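Local coordinates for uncharacterized protein Cgl0159 (Corynebacterium glutamicum, PDB 3FOK), which is of unknown function but folds as a TIM barrel, a fold found most often in enzymes, at residues 142-155 with 177-189. Numbering follows the deposited sequence.
Sequences VDFAKTLVRINLSD and LPIMLEPFMSNWV
The ring of F144 is sandwiched between two side chains of 177-189: the selenomethionine methyl CE of M180 sits over the centre of one face, 3.7 Å from the centroid, and CB of P178 covers the opposite face at 3.8 Å. Both are CH-pi contacts, suited to a flat apolar ring; W220 meets it edge-to-face. At the far end the W188 indole presents its edge to D155: NE1 donates to OD2 at 2.7 Å, nearly in the ring plane and onto the anti lone pair. D155 reaches it with CG anti to the backbone N (chi1 -165°), while its other oxygen, OD1, caps the backbone N of G157 at the turn into helix 158-174.

Between these ends the strands run parallel, 18° apart, and backbone bonds alternate from A145 N to P178 O through S186 N to I151 O; F184 N to V149 O is weak at 3.2 Å. On the face of K146 and M180, K146 NZ forms a salt bridge with E182 OE1 at 3.0 Å, meeting it from above the carboxylate plane; K222 forms a second to OE1. On the other face A145, T147, V149 and I179 are small or beta-branched, which suits a strand, and I151, P183 and M185 meet helix 199-210. Helix 158-174 connects the two parallel strands, making a beta-alpha-beta unit of the TIM barrel.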
ATOM      1  N   VAL A 142     -19.101 -13.038 -17.798  1.00 20.26           N
ATOM      2  CA  VAL A 142     -18.780 -14.362 -17.279  1.00 19.07           C
ATOM      3  C   VAL A 142     -19.817 -14.579 -16.180  1.00 19.20           C
ATOM      4  O   VAL A 142     -20.250 -13.631 -15.526  1.00 19.37           O
ATOM      5  CB  VAL A 142     -17.351 -14.455 -16.686  1.00 18.67           C
ATOM      6  CG1 VAL A 142     -16.358 -13.738 -17.585  1.00 15.50           C
ATOM      7  CG2 VAL A 142     -17.341 -13.914 -15.289  1.00 16.92           C
ATOM      8  N   ASP A 143     -20.202 -15.827 -15.969  1.00 19.50           N
ATOM      9  CA  ASP A 143     -21.236 -16.149 -14.997  1.00 20.43           C
ATOM     10  C   ASP A 143     -20.798 -16.481 -13.583  1.00 20.61           C
ATOM     11  O   ASP A 143     -21.596 -16.388 -12.648  1.00 22.67           O
ATOM     12  CB  ASP A 143     -22.060 -17.336 -15.510  1.00 21.13           C
ATOM     13  CG  ASP A 143     -22.362 -17.246 -16.996  1.00 22.35           C
ATOM     14  OD1 ASP A 143     -21.476 -17.579 -17.818  1.00 20.61           O
ATOM     15  OD2 ASP A 143     -23.491 -16.833 -17.340  1.00 24.96           O
ATOM     16  N   PHE A 144     -19.535 -16.846 -13.418  1.00 19.97           N
ATOM     17  CA  PHE A 144     -19.047 -17.293 -12.122  1.00 18.82           C
ATOM     18  C   PHE A 144     -17.598 -16.870 -11.881  1.00 18.47           C
ATOM     19  O   PHE A 144     -16.809 -16.791 -12.823  1.00 17.53           O
ATOM     20  CB  PHE A 144     -19.114 -18.816 -12.141  1.00 20.94           C
ATOM     21  CG  PHE A 144     -19.720 -19.439 -10.925  1.00 22.75           C
ATOM     22  CD1 PHE A 144     -19.173 -19.235  -9.663  1.00 21.87           C
ATOM     23  CD2 PHE A 144     -20.780 -20.333 -11.064  1.00 22.95           C
ATOM     24  CE1 PHE A 144     -19.668 -19.924  -8.556  1.00 23.02           C
ATOM     25  CE2 PHE A 144     -21.279 -21.024  -9.968  1.00 22.56           C
ATOM     26  CZ  PHE A 144     -20.721 -20.821  -8.712  1.00 22.46           C
ATOM     27  N   ALA A 145     -17.250 -16.620 -10.622  1.00 16.39           N
ATOM     28  CA  ALA A 145     -15.884 -16.251 -10.267  1.00 16.27           C
ATOM     29  C   ALA A 145     -15.309 -17.381  -9.412  1.00 17.14           C
ATOM     30  O   ALA A 145     -16.051 -18.045  -8.685  1.00 16.08           O
ATOM     31  CB  ALA A 145     -15.875 -14.944  -9.485  1.00 15.13           C
ATOM     32  N   LYS A 146     -14.001 -17.613  -9.503  1.00 17.01           N
ATOM     33  CA  LYS A 146     -13.380 -18.666  -8.707  1.00 16.60           C
ATOM     34  C   LYS A 146     -12.038 -18.217  -8.142  1.00 18.51           C
ATOM     35  O   LYS A 146     -11.282 -17.488  -8.794  1.00 17.89           O
ATOM     36  CB  LYS A 146     -13.228 -19.944  -9.544  1.00 17.21           C
ATOM     37  CG  LYS A 146     -11.808 -20.323  -9.938  1.00 19.87           C
ATOM     38  CD  LYS A 146     -11.117 -21.192  -8.900  1.00 19.93           C
ATOM     39  CE  LYS A 146      -9.734 -21.597  -9.401  1.00 21.16           C
ATOM     40  NZ  LYS A 146      -9.076 -22.634  -8.572  1.00 20.98           N
ATOM     41  N   THR A 147     -11.753 -18.669  -6.924  1.00 20.08           N
ATOM     42  CA  THR A 147     -10.526 -18.315  -6.223  1.00 21.14           C
ATOM     43  C   THR A 147      -9.878 -19.528  -5.566  1.00 21.35           C
ATOM     44  O   THR A 147     -10.565 -20.466  -5.165  1.00 21.77           O
ATOM     45  CB  THR A 147     -10.821 -17.301  -5.100  1.00 22.15           C
ATOM     46  OG1 THR A 147     -11.386 -16.110  -5.655  1.00 24.52           O
ATOM     47  CG2 THR A 147      -9.552 -16.962  -4.344  1.00 24.97           C
ATOM     48  N   LEU A 148      -8.554 -19.500  -5.451  1.00 20.62           N
ATOM     49  CA  LEU A 148      -7.825 -20.574  -4.791  1.00 18.54           C
ATOM     50  C   LEU A 148      -7.403 -19.972  -3.449  1.00 18.45           C
ATOM     51  O   LEU A 148      -6.700 -18.967  -3.410  1.00 18.53           O
ATOM     52  CB  LEU A 148      -6.581 -20.963  -5.592  1.00 17.65           C
ATOM     53  CG  LEU A 148      -6.017 -22.383  -5.428  1.00 18.11           C
ATOM     54  CD1 LEU A 148      -4.507 -22.334  -5.611  1.00 15.34           C
ATOM     55  CD2 LEU A 148      -6.355 -22.961  -4.067  1.00 17.85           C
ATOM     56  N   VAL A 149      -7.842 -20.576  -2.351  1.00 18.34           N
ATOM     57  CA  VAL A 149      -7.497 -20.068  -1.031  1.00 17.65           C
ATOM     58  C   VAL A 149      -6.768 -21.111  -0.199  1.00 17.21           C
ATOM     59  O   VAL A 149      -7.375 -21.806   0.613  1.00 16.73           O
ATOM     60  CB  VAL A 149      -8.753 -19.626  -0.244  1.00 18.09           C
ATOM     61  CG1 VAL A 149      -8.339 -18.825   0.983  1.00 16.05           C
ATOM     62  CG2 VAL A 149      -9.669 -18.801  -1.135  1.00 19.21           C
ATOM     63  N   ARG A 150      -5.464 -21.223  -0.406  1.00 17.37           N
ATOM     64  CA  ARG A 150      -4.667 -22.168   0.357  1.00 16.37           C
ATOM     65  C   ARG A 150      -4.226 -21.472   1.631  1.00 16.46           C
ATOM     66  O   ARG A 150      -3.676 -20.374   1.598  1.00 17.30           O
ATOM     67  CB  ARG A 150      -3.466 -22.639  -0.461  1.00 16.54           C
ATOM     68  CG  ARG A 150      -3.840 -23.661  -1.522  1.00 16.72           C
ATOM     69  CD  ARG A 150      -2.672 -23.965  -2.426  1.00 15.63           C
ATOM     70  NE  ARG A 150      -2.291 -22.786  -3.189  1.00 17.54           N
ATOM     71  CZ  ARG A 150      -1.227 -22.716  -3.978  1.00 15.05           C
ATOM     72  NH1 ARG A 150      -0.429 -23.766  -4.108  1.00 15.01           N
ATOM     73  NH2 ARG A 150      -0.961 -21.594  -4.630  1.00 12.66           N
ATOM     74  N   ILE A 151      -4.486 -22.123   2.757  1.00 15.96           N
ATOM     75  CA  ILE A 151      -4.167 -21.571   4.061  1.00 15.89           C
ATOM     76  C   ILE A 151      -3.007 -22.295   4.734  1.00 16.50           C
ATOM     77  O   ILE A 151      -3.163 -23.408   5.242  1.00 15.43           O
ATOM     78  CB  ILE A 151      -5.416 -21.632   4.967  1.00 15.42           C
ATOM     79  CG1 ILE A 151      -6.574 -20.905   4.276  1.00 14.88           C
ATOM     80  CG2 ILE A 151      -5.113 -21.041   6.329  1.00 12.57           C
ATOM     81  CD1 ILE A 151      -7.915 -21.065   4.954  1.00 17.02           C
ATOM     82  N   ASN A 152      -1.842 -21.653   4.737  1.00 15.89           N
ATOM     83  CA  ASN A 152      -0.652 -22.230   5.350  1.00 16.32           C
ATOM     84  C   ASN A 152      -0.333 -21.465   6.630  1.00 15.38           C
ATOM     85  O   ASN A 152       0.202 -20.358   6.590  1.00 14.73           O
ATOM     86  CB  ASN A 152       0.521 -22.160   4.371  1.00 15.80           C
ATOM     87  CG  ASN A 152       1.721 -22.958   4.831  1.00 17.82           C
ATOM     88  OD1 ASN A 152       2.442 -23.534   4.010  1.00 19.01           O
ATOM     89  ND2 ASN A 152       1.954 -22.987   6.140  1.00 14.43           N
ATOM     90  N   LEU A 153      -0.662 -22.076   7.763  1.00 14.22           N
ATOM     91  CA  LEU A 153      -0.452 -21.466   9.070  1.00 14.09           C
ATOM     92  C   LEU A 153       0.964 -21.012   9.412  1.00 14.99           C
ATOM     93  O   LEU A 153       1.142 -20.125  10.238  1.00 16.24           O
ATOM     94  CB  LEU A 153      -0.952 -22.410  10.160  1.00 11.93           C
ATOM     95  CG  LEU A 153      -2.452 -22.706  10.129  1.00 12.30           C
ATOM     96  CD1 LEU A 153      -2.819 -23.628  11.280  1.00  9.52           C
ATOM     97  CD2 LEU A 153      -3.233 -21.401  10.224  1.00 12.31           C
ATOM     98  N   SER A 154       1.974 -21.599   8.786  1.00 15.65           N
ATOM     99  CA  SER A 154       3.343 -21.205   9.092  1.00 17.97           C
ATOM    100  C   SER A 154       3.947 -20.270   8.053  1.00 18.70           C
ATOM    101  O   SER A 154       5.121 -19.921   8.140  1.00 19.75           O
ATOM    102  CB  SER A 154       4.234 -22.439   9.225  1.00 18.09           C
ATOM    103  OG  SER A 154       4.488 -23.010   7.955  1.00 22.55           O
ATOM    104  N   ASP A 155       3.145 -19.853   7.079  1.00 19.39           N
ATOM    105  CA  ASP A 155       3.636 -18.971   6.022  1.00 19.08           C
ATOM    106  C   ASP A 155       2.901 -17.628   5.991  1.00 18.34           C
ATOM    107  O   ASP A 155       1.715 -17.565   5.681  1.00 19.11           O
ATOM    108  CB  ASP A 155       3.494 -19.673   4.672  1.00 19.34           C
ATOM    109  CG  ASP A 155       4.294 -19.005   3.581  1.00 18.87           C
ATOM    110  OD1 ASP A 155       4.191 -17.770   3.445  1.00 19.36           O
ATOM    111  OD2 ASP A 155       5.017 -19.717   2.853  1.00 17.92           O
ATOM    112  N   LEU A 177     -22.467 -11.569  -8.280  1.00 18.73           N
ATOM    113  CA  LEU A 177     -21.743 -12.523  -9.105  1.00 18.31           C
ATOM    114  C   LEU A 177     -21.333 -13.705  -8.236  1.00 17.18           C
ATOM    115  O   LEU A 177     -20.560 -13.545  -7.302  1.00 16.93           O
ATOM    116  CB  LEU A 177     -20.487 -11.865  -9.682  1.00 17.42           C
ATOM    117  CG  LEU A 177     -19.546 -12.788 -10.454  1.00 16.45           C
ATOM    118  CD1 LEU A 177     -20.200 -13.176 -11.770  1.00 15.66           C
ATOM    119  CD2 LEU A 177     -18.220 -12.093 -10.699  1.00 15.11           C
ATOM    120  N   PRO A 178     -21.854 -14.905  -8.530  1.00 17.45           N
ATOM    121  CA  PRO A 178     -21.490 -16.073  -7.725  1.00 16.49           C
ATOM    122  C   PRO A 178     -19.977 -16.236  -7.678  1.00 17.73           C
ATOM    123  O   PRO A 178     -19.300 -16.090  -8.698  1.00 20.62           O
ATOM    124  CB  PRO A 178     -22.174 -17.222  -8.457  1.00 17.58           C
ATOM    125  CG  PRO A 178     -23.390 -16.571  -9.039  1.00 17.51           C
ATOM    126  CD  PRO A 178     -22.824 -15.272  -9.576  1.00 17.60           C
ATOM    127  N   ILE A 179     -19.445 -16.521  -6.494  1.00 16.99           N
ATOM    128  CA  ILE A 179     -18.009 -16.695  -6.346  1.00 17.20           C
ATOM    129  C   ILE A 179     -17.674 -18.005  -5.632  1.00 18.59           C
ATOM    130  O   ILE A 179     -18.112 -18.276  -4.513  1.00 17.25           O
ATOM    131  CB  ILE A 179     -17.372 -15.490  -5.615  1.00 17.30           C
ATOM    132  CG1 ILE A 179     -15.857 -15.684  -5.526  1.00 15.35           C
ATOM    133  CG2 ILE A 179     -18.009 -15.311  -4.246  1.00 15.41           C
ATOM    134  CD1 ILE A 179     -15.115 -14.458  -5.045  1.00 16.15           C
HETATM  135  N   MSE A 180     -16.876 -18.800  -6.330  1.00 20.34           N
HETATM  136  CA  MSE A 180     -16.429 -20.130  -5.931  1.00 22.53           C
HETATM  137  C   MSE A 180     -15.061 -20.080  -5.229  1.00 21.56           C
HETATM  138  O   MSE A 180     -14.079 -19.629  -5.817  1.00 21.16           O
HETATM  139  CB  MSE A 180     -16.338 -20.948  -7.222  1.00 26.87           C
HETATM  140  CG  MSE A 180     -16.216 -22.443  -7.130  1.00 32.98           C
HETATM  141 SE   MSE A 180     -15.896 -23.064  -8.959  1.00 40.11          SE
HETATM  142  CE  MSE A 180     -17.646 -22.736  -9.722  1.00 38.23           C
ATOM    143  N   LEU A 181     -14.995 -20.532  -3.979  1.00 19.38           N
ATOM    144  CA  LEU A 181     -13.727 -20.536  -3.253  1.00 18.86           C
ATOM    145  C   LEU A 181     -13.220 -21.970  -3.094  1.00 19.34           C
ATOM    146  O   LEU A 181     -13.969 -22.852  -2.660  1.00 18.76           O
ATOM    147  CB  LEU A 181     -13.880 -19.904  -1.862  1.00 18.79           C
ATOM    148  CG  LEU A 181     -14.422 -18.481  -1.708  1.00 18.60           C
ATOM    149  CD1 LEU A 181     -14.282 -18.062  -0.250  1.00 19.37           C
ATOM    150  CD2 LEU A 181     -13.665 -17.519  -2.601  1.00 19.39           C
ATOM    151  N   GLU A 182     -11.956 -22.196  -3.446  1.00 18.46           N
ATOM    152  CA  GLU A 182     -11.345 -23.515  -3.322  1.00 17.90           C
ATOM    153  C   GLU A 182     -10.381 -23.438  -2.145  1.00 18.18           C
ATOM    154  O   GLU A 182      -9.239 -23.005  -2.297  1.00 17.84           O
ATOM    155  CB  GLU A 182     -10.581 -23.878  -4.598  1.00 19.04           C
ATOM    156  CG  GLU A 182     -10.171 -25.348  -4.687  1.00 21.87           C
ATOM    157  CD  GLU A 182      -9.375 -25.665  -5.946  1.00 23.81           C
ATOM    158  OE1 GLU A 182      -9.725 -25.144  -7.027  1.00 24.09           O
ATOM    159  OE2 GLU A 182      -8.406 -26.447  -5.859  1.00 26.01           O
ATOM    160  N   PRO A 183     -10.833 -23.851  -0.948  1.00 18.49           N
ATOM    161  CA  PRO A 183      -9.994 -23.812   0.249  1.00 18.07           C
ATOM    162  C   PRO A 183      -9.163 -25.068   0.470  1.00 19.20           C
ATOM    163  O   PRO A 183      -9.485 -26.145  -0.032  1.00 20.03           O
ATOM    164  CB  PRO A 183     -11.011 -23.608   1.353  1.00 17.13           C
ATOM    165  CG  PRO A 183     -12.114 -24.512   0.897  1.00 17.93           C
ATOM    166  CD  PRO A 183     -12.214 -24.231  -0.595  1.00 18.02           C
ATOM    167  N   PHE A 184      -8.098 -24.905   1.246  1.00 19.48           N
ATOM    168  CA  PHE A 184      -7.178 -25.982   1.582  1.00 18.91           C
ATOM    169  C   PHE A 184      -6.327 -25.536   2.756  1.00 20.64           C
ATOM    170  O   PHE A 184      -6.073 -24.344   2.931  1.00 20.18           O
ATOM    171  CB  PHE A 184      -6.199 -26.255   0.436  1.00 17.99           C
ATOM    172  CG  PHE A 184      -6.717 -27.162  -0.632  1.00 17.57           C
ATOM    173  CD1 PHE A 184      -6.999 -28.495  -0.359  1.00 18.14           C
ATOM    174  CD2 PHE A 184      -6.858 -26.697  -1.935  1.00 15.86           C
ATOM    175  CE1 PHE A 184      -7.411 -29.358  -1.373  1.00 18.32           C
ATOM    176  CE2 PHE A 184      -7.268 -27.547  -2.955  1.00 16.85           C
ATOM    177  CZ  PHE A 184      -7.545 -28.884  -2.674  1.00 16.51           C
HETATM  178  N   MSE A 185      -5.899 -26.498   3.561  1.00 21.60           N
HETATM  179  CA  MSE A 185      -4.984 -26.208   4.647  1.00 23.13           C
HETATM  180  C   MSE A 185      -3.728 -26.729   3.966  1.00 21.69           C
HETATM  181  O   MSE A 185      -3.758 -27.814   3.385  1.00 21.72           O
HETATM  182  CB  MSE A 185      -5.300 -27.041   5.892  1.00 26.24           C
HETATM  183  CG  MSE A 185      -6.615 -26.688   6.584  1.00 33.43           C
HETATM  184 SE   MSE A 185      -6.702 -24.898   7.324  1.00 40.97          SE
HETATM  185  CE  MSE A 185      -7.288 -23.990   5.756  1.00 41.25           C
ATOM    186  N   SER A 186      -2.645 -25.962   3.991  1.00 21.36           N
ATOM    187  CA  SER A 186      -1.420 -26.404   3.336  1.00 21.66           C
ATOM    188  C   SER A 186      -0.211 -26.286   4.247  1.00 21.85           C
ATOM    189  O   SER A 186      -0.178 -25.443   5.141  1.00 24.20           O
ATOM    190  CB  SER A 186      -1.183 -25.591   2.061  1.00 20.48           C
ATOM    191  OG  SER A 186      -2.247 -25.754   1.142  1.00 21.30           O
ATOM    192  N   ASN A 187       0.783 -27.135   4.018  1.00 21.51           N
ATOM    193  CA  ASN A 187       1.998 -27.110   4.820  1.00 21.53           C
ATOM    194  C   ASN A 187       3.224 -27.244   3.942  1.00 21.63           C
ATOM    195  O   ASN A 187       3.154 -27.767   2.828  1.00 22.68           O
ATOM    196  CB  ASN A 187       2.017 -28.257   5.835  1.00 21.98           C
ATOM    197  CG  ASN A 187       0.793 -28.281   6.722  1.00 23.03           C
ATOM    198  OD1 ASN A 187      -0.220 -28.894   6.387  1.00 23.34           O
ATOM    199  ND2 ASN A 187       0.879 -27.608   7.861  1.00 22.50           N
ATOM    200  N   TRP A 188       4.349 -26.758   4.447  1.00 21.51           N
ATOM    201  CA  TRP A 188       5.601 -26.879   3.728  1.00 22.56           C
ATOM    202  C   TRP A 188       6.194 -28.199   4.193  1.00 24.51           C
ATOM    203  O   TRP A 188       6.400 -28.402   5.395  1.00 23.59           O
ATOM    204  CB  TRP A 188       6.557 -25.736   4.080  1.00 22.36           C
ATOM    205  CG  TRP A 188       6.266 -24.453   3.371  1.00 23.25           C
ATOM    206  CD1 TRP A 188       5.694 -23.337   3.900  1.00 23.38           C
ATOM    207  CD2 TRP A 188       6.534 -24.157   1.997  1.00 21.59           C
ATOM    208  NE1 TRP A 188       5.592 -22.358   2.941  1.00 24.33           N
ATOM    209  CE2 TRP A 188       6.101 -22.835   1.763  1.00 22.12           C
ATOM    210  CE3 TRP A 188       7.104 -24.879   0.941  1.00 23.85           C
ATOM    211  CZ2 TRP A 188       6.213 -22.217   0.514  1.00 23.31           C
ATOM    212  CZ3 TRP A 188       7.218 -24.265  -0.307  1.00 24.00           C
ATOM    213  CH2 TRP A 188       6.776 -22.943  -0.506  1.00 23.96           C
ATOM    214  N   VAL A 189       6.441 -29.101   3.249  1.00 24.91           N
ATOM    215  CA  VAL A 189       7.013 -30.403   3.568  1.00 27.10           C
ATOM    216  C   VAL A 189       8.135 -30.702   2.588  1.00 28.26           C
ATOM    217  O   VAL A 189       7.888 -30.927   1.400  1.00 29.79           O
ATOM    218  CB  VAL A 189       5.950 -31.518   3.472  1.00 27.78           C
ATOM    219  CG1 VAL A 189       6.578 -32.867   3.811  1.00 27.03           C
ATOM    220  CG2 VAL A 189       4.796 -31.221   4.418  1.00 25.41           C
TER
HETATM  221  O   HOH W   1      -1.575 -24.816   7.652  1.00 17.30           O